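Local atomic coordinates of L-rhamnonate dehydratase (Gibberella zeae, PDB entry 2P0I), a protein that probably catalyses the dehydration of L-rhamnonate to its 2-keto-3-deoxy product, as a lyase of the enolase superfamily. Residues 323-328 against 343-348; 244-249 against 270-275. All blocks are in the same frame, centred on the assembly; numbering follows the deposited sequence.

Contact 1 (323-328 against 343-348); sequences VPHASG and FQEYLA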
# COMPACT_ATOMS: atom_id res chain seq x y z
N VAL A 323 22.72 -16.03 11.38
CA VAL A 323 23.45 -17.30 11.48
C VAL A 323 24.50 -17.29 10.36
O VAL A 323 24.20 -17.63 9.23
CB VAL A 323 22.50 -18.52 11.38
CG1 VAL A 323 23.27 -19.83 11.23
CG2 VAL A 323 21.60 -18.58 12.60
N PRO A 324 25.73 -16.87 10.69
CA PRO A 324 26.71 -16.56 9.67
C PRO A 324 27.22 -17.80 8.93
O PRO A 324 27.11 -18.92 9.44
CB PRO A 324 27.84 -15.90 10.45
CG PRO A 324 27.75 -16.49 11.79
CD PRO A 324 26.29 -16.68 12.03
N HIS A 325 27.73 -17.56 7.73
CA HIS A 325 28.48 -18.55 6.95
C HIS A 325 29.70 -19.01 7.74
O HIS A 325 30.31 -18.22 8.47
CB HIS A 325 28.90 -17.91 5.62
CG HIS A 325 29.67 -18.83 4.72
ND1 HIS A 325 31.03 -18.73 4.53
CD2 HIS A 325 29.26 -19.89 3.97
CE1 HIS A 325 31.43 -19.67 3.69
NE2 HIS A 325 30.38 -20.38 3.34
N ALA A 326 30.04 -20.29 7.60
CA ALA A 326 31.25 -20.85 8.23
C ALA A 326 32.51 -20.06 7.86
O ALA A 326 33.00 -20.12 6.73
CB ALA A 326 31.40 -22.32 7.86
N SER A 327 33.02 -19.31 8.83
CA SER A 327 34.20 -18.48 8.62
C SER A 327 35.28 -18.78 9.66
O SER A 327 36.18 -17.96 9.88
CB SER A 327 33.83 -17.00 8.69
OG SER A 327 32.84 -16.67 7.74
N GLY A 328 35.18 -19.94 10.30
CA GLY A 328 36.10 -20.29 11.37
C GLY A 328 35.95 -19.35 12.55
O GLY A 328 34.84 -18.86 12.81
N PHE A 343 23.11 -20.24 16.60
CA PHE A 343 23.99 -21.37 16.26
C PHE A 343 24.76 -20.99 14.99
O PHE A 343 24.52 -19.93 14.43
CB PHE A 343 23.18 -22.65 16.00
CG PHE A 343 21.89 -22.42 15.25
CD1 PHE A 343 21.90 -22.22 13.86
CD2 PHE A 343 20.67 -22.42 15.91
CE1 PHE A 343 20.71 -22.01 13.16
CE2 PHE A 343 19.47 -22.21 15.22
CZ PHE A 343 19.49 -22.01 13.85
N GLN A 344 25.65 -21.86 14.51
CA GLN A 344 26.23 -21.63 13.19
C GLN A 344 26.63 -22.84 12.36
O GLN A 344 26.52 -23.98 12.79
CB GLN A 344 27.34 -20.58 13.22
CG GLN A 344 28.61 -21.01 13.90
CD GLN A 344 29.75 -20.08 13.55
OE1 GLN A 344 30.40 -20.24 12.52
NE2 GLN A 344 29.98 -19.10 14.40
N GLU A 345 27.10 -22.54 11.16
CA GLU A 345 27.46 -23.52 10.17
C GLU A 345 28.89 -24.03 10.43
O GLU A 345 29.78 -23.23 10.71
CB GLU A 345 27.35 -22.87 8.79
CG GLU A 345 27.82 -23.70 7.62
CD GLU A 345 27.58 -23.05 6.28
OE1 GLU A 345 27.86 -21.84 6.13
OE2 GLU A 345 27.10 -23.75 5.36
N TYR A 346 29.08 -25.34 10.35
CA TYR A 346 30.39 -25.91 10.04
C TYR A 346 30.37 -26.65 8.71
O TYR A 346 29.41 -27.34 8.39
CB TYR A 346 30.88 -26.84 11.17
CG TYR A 346 32.40 -26.95 11.20
CD1 TYR A 346 33.18 -25.92 11.74
CD2 TYR A 346 33.05 -28.06 10.66
CE1 TYR A 346 34.56 -26.00 11.74
CE2 TYR A 346 34.43 -28.15 10.67
CZ TYR A 346 35.18 -27.12 11.22
OH TYR A 346 36.56 -27.17 11.24
N LEU A 347 31.45 -26.50 7.93
CA LEU A 347 31.64 -27.29 6.71
C LEU A 347 32.27 -28.65 7.00
O LEU A 347 33.35 -28.72 7.58
CB LEU A 347 32.52 -26.52 5.73
CG LEU A 347 31.92 -25.89 4.47
CD1 LEU A 347 31.11 -26.88 3.64
CD2 LEU A 347 31.11 -24.63 4.79
N ALA A 348 31.60 -29.73 6.59
CA ALA A 348 32.27 -31.04 6.45
C ALA A 348 33.16 -31.04 5.21
O ALA A 348 32.71 -31.38 4.11
CB ALA A 348 31.26 -32.19 6.38

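Contact 2 (244-249 against 270-275); sequences INWWEE and KFTTGE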
# COMPACT_ATOMS: atom_id res chain seq x y z
N ILE A 244 11.63 -30.38 5.63
CA ILE A 244 12.86 -29.59 5.47
C ILE A 244 12.84 -28.40 6.42
O ILE A 244 11.85 -27.67 6.50
CB ILE A 244 13.05 -29.14 4.00
CG1 ILE A 244 13.06 -30.36 3.05
CG2 ILE A 244 14.31 -28.30 3.82
CD1 ILE A 244 14.11 -31.43 3.39
N ASN A 245 13.92 -28.23 7.18
CA ASN A 245 13.97 -27.20 8.19
C ASN A 245 14.02 -25.79 7.59
O ASN A 245 13.19 -24.96 7.90
CB ASN A 245 15.13 -27.43 9.16
CG ASN A 245 15.09 -26.49 10.35
OD1 ASN A 245 16.13 -26.06 10.83
ND2 ASN A 245 13.89 -26.15 10.81
N TRP A 246 14.99 -25.54 6.70
CA TRP A 246 14.90 -24.38 5.83
C TRP A 246 15.49 -24.58 4.46
O TRP A 246 16.27 -25.50 4.23
CB TRP A 246 15.52 -23.14 6.49
CG TRP A 246 17.01 -23.15 6.66
CD1 TRP A 246 17.98 -23.01 5.68
CD2 TRP A 246 17.72 -23.21 7.90
NE1 TRP A 246 19.23 -23.01 6.25
CE2 TRP A 246 19.10 -23.12 7.61
CE3 TRP A 246 17.32 -23.33 9.24
CZ2 TRP A 246 20.08 -23.18 8.60
CZ3 TRP A 246 18.29 -23.39 10.22
CH2 TRP A 246 19.66 -23.30 9.89
N TRP A 247 15.12 -23.66 3.57
CA TRP A 247 15.64 -23.60 2.21
C TRP A 247 16.49 -22.35 2.05
O TRP A 247 16.00 -21.22 2.18
CB TRP A 247 14.47 -23.58 1.22
CG TRP A 247 13.61 -24.80 1.31
CD1 TRP A 247 12.61 -25.03 2.21
CD2 TRP A 247 13.68 -25.95 0.46
NE1 TRP A 247 12.05 -26.27 1.97
CE2 TRP A 247 12.69 -26.85 0.90
CE3 TRP A 247 14.49 -26.31 -0.62
CZ2 TRP A 247 12.48 -28.09 0.29
CZ3 TRP A 247 14.29 -27.54 -1.23
CH2 TRP A 247 13.28 -28.42 -0.77
N GLU A 248 17.76 -22.58 1.73
CA GLU A 248 18.79 -21.57 1.77
C GLU A 248 19.14 -21.10 0.37
O GLU A 248 19.37 -21.92 -0.51
CB GLU A 248 20.03 -22.16 2.43
CG GLU A 248 21.19 -21.21 2.54
CD GLU A 248 22.27 -21.73 3.48
OE1 GLU A 248 21.94 -22.24 4.57
OE2 GLU A 248 23.46 -21.60 3.13
N GLU A 249 19.17 -19.78 0.18
CA GLU A 249 19.64 -19.14 -1.06
C GLU A 249 18.95 -19.64 -2.31
O GLU A 249 19.62 -19.99 -3.29
CB GLU A 249 21.16 -19.29 -1.22
CG GLU A 249 21.95 -18.26 -0.46
CD GLU A 249 23.19 -17.80 -1.21
OE1 GLU A 249 23.23 -16.62 -1.60
OE2 GLU A 249 24.11 -18.62 -1.41
N LYS A 270 10.30 -22.01 6.02
CA LYS A 270 11.42 -21.13 6.34
C LYS A 270 12.39 -21.00 5.16
O LYS A 270 12.74 -21.99 4.52
CB LYS A 270 12.17 -21.65 7.58
CG LYS A 270 11.53 -21.24 8.89
CD LYS A 270 11.49 -22.37 9.89
CE LYS A 270 12.64 -22.27 10.85
NZ LYS A 270 12.54 -23.30 11.92
N PHE A 271 12.82 -19.77 4.90
CA PHE A 271 13.70 -19.44 3.78
C PHE A 271 14.79 -18.52 4.31
O PHE A 271 14.55 -17.70 5.19
CB PHE A 271 12.93 -18.75 2.66
CG PHE A 271 11.94 -19.64 1.97
CD1 PHE A 271 12.36 -20.54 0.99
CD2 PHE A 271 10.60 -19.62 2.34
CE1 PHE A 271 11.46 -21.41 0.38
CE2 PHE A 271 9.68 -20.48 1.73
CZ PHE A 271 10.11 -21.37 0.74
N THR A 272 16.01 -18.71 3.81
CA THR A 272 17.16 -17.95 4.30
C THR A 272 17.98 -17.47 3.11
O THR A 272 17.89 -18.01 2.01
CB THR A 272 18.07 -18.79 5.25
OG1 THR A 272 18.93 -19.62 4.47
CG2 THR A 272 17.26 -19.67 6.19
N THR A 273 18.78 -16.43 3.33
CA THR A 273 19.72 -15.97 2.31
C THR A 273 20.79 -15.11 2.95
O THR A 273 20.78 -14.88 4.16
CB THR A 273 19.00 -15.24 1.12
OG1 THR A 273 19.89 -15.16 -0.01
CG2 THR A 273 18.51 -13.87 1.49
N GLY A 274 21.72 -14.63 2.14
CA GLY A 274 22.53 -13.49 2.55
C GLY A 274 24.01 -13.77 2.53
O GLY A 274 24.79 -12.88 2.82
N GLU A 275 24.41 -14.99 2.17
CA GLU A 275 25.83 -15.35 2.02
C GLU A 275 26.54 -14.49 0.98
O GLU A 275 27.74 -14.24 1.08
CB GLU A 275 25.95 -16.82 1.61
CG GLU A 275 27.28 -17.46 1.89
CD GLU A 275 27.37 -18.87 1.34
OE1 GLU A 275 28.25 -19.13 0.49
OE2 GLU A 275 26.55 -19.72 1.77
O HOH W 1 10.39 -24.68 7.02
O HOH W 2 16.09 -19.16 0.28
O HOH W 3 22.97 -14.17 -0.77

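Contact 1 (323-328 against 343-348)
Glu345 holds CG trans to its backbone N (chi1 174°) and stays extended at chi2, which carries its carboxylate from strand 344-347 to the loop 323-328. There OE1 accepts a hydrogen bond from Ala326 N at 3.1 Å, nearly straight at 165°. The N-H meets the anti side of OE1 and lies somewhat out of the carboxylate plane. His325 also has its CG trans to N. This brings the ring alongside the same oxygen, and His325 CD2 comes within 3.2 Å of Glu345 OE1. The ring and the carboxylate stand almost at right angles. The other oxygen, OE2, is taken by a salt bridge to Lys185 and a hydrogen bond to Thr169.

The methyl of Ala326 packs on both Glu345 and Leu347, with Ala326 CB 3.8 Å from Glu345 CG and 3.9 Å from Leu347 CD2. At the far end Val323 sets both methyls by the Phe343 ring, with Val323 CG2 3.6 Å from Phe343 CE1. Gln344 CB comes 4.2 Å from Pro324 CD, while Gln344 OE1 bonds to Ser331 of helix 329-337.

The segments supply the seventh and eighth strand positions of a TIM-type barrel. Val323 and His325 bond through their backbones to Ile295 and Pro297, and strand 344-347 pairs with strand 163-169. A histidine at the end of the seventh position, near Asp298 after the sixth strand, is consistent with the His-Asp pair that acts as general base in superfamily relatives. With both oxygens engaged, the buried carboxylate of Glu345 is fixed in rotation and ties the loop to the strand beside the His325 imidazole.

Contact 2 (244-249 against 270-275)
Parallel strand pairing joins 244-249 to 270-275, the fourth and fifth strands of the TIM-type barrel of the enolase superfamily, with helix 258-265 between them in a beta-alpha-beta unit. Trp247 N bonds to Lys270 O at 3.1 Å. Thr272 N returns a bond to Trp247 O at 3.0 Å, and Glu249 N reaches Thr272 O at 2.8 Å. One water bridges the strands within the pairing, donating to both Trp247 O and Thr272 O. Another links Asn245 O to Lys270 N.

On one face, Trp247 and Phe271 lie side by side, 3.7 Å from Trp247 CB to Phe271 CD1, and pack on helix 229-238. On the other face, Thr272 places CG2 over the Trp246 indole in a CH-pi contact, 3.6 Å from the five-membered ring centroid. Its chi1 of 81° sends OG1 to the Glu248 side, 3.4 Å from Glu248 CG, and Gln296 bonds to that hydroxyl. Trp246 NE1 donates in its ring plane to the anti lone pair of Glu248 OE1 at 3.3 Å.

At the C-terminal ends of the strands, acidic groups gather. Glu248 OE2 lies 3.9 Å from Glu275 OE2. Asp222 is also close to Glu248, and acids ending successive strands are consistent with the superfamily's magnesium site. The indole N-H and a salt bridge to Lys185 hold the Glu248 carboxylate, and Lys185 probably offsets part of the negative charge.

In the fold
Contact 2 is buried pairing between neighbouring strands. Contact 1 is partly buried and joins a loop to a strand without backbone-to-backbone hydrogen bonds between its segments. Both reach the same curled sheet, with centres about 14 Å apart. They meet directly where Phe343 packs on Trp246 and where the His325 ring lies against Glu275. Lys185 is a shared partner, bridging Glu345 of contact 1 and Glu248 of contact 2. Their chemistry differs accordingly: main-chain bonds and aromatic packing hold 244-249 to 270-275, whereas one carboxylate and apolar side chains hold 323-328 to 343-348. Contact 2 also reaches a second subunit, through Lys270 to its Glu234; no other chain touches contact 1.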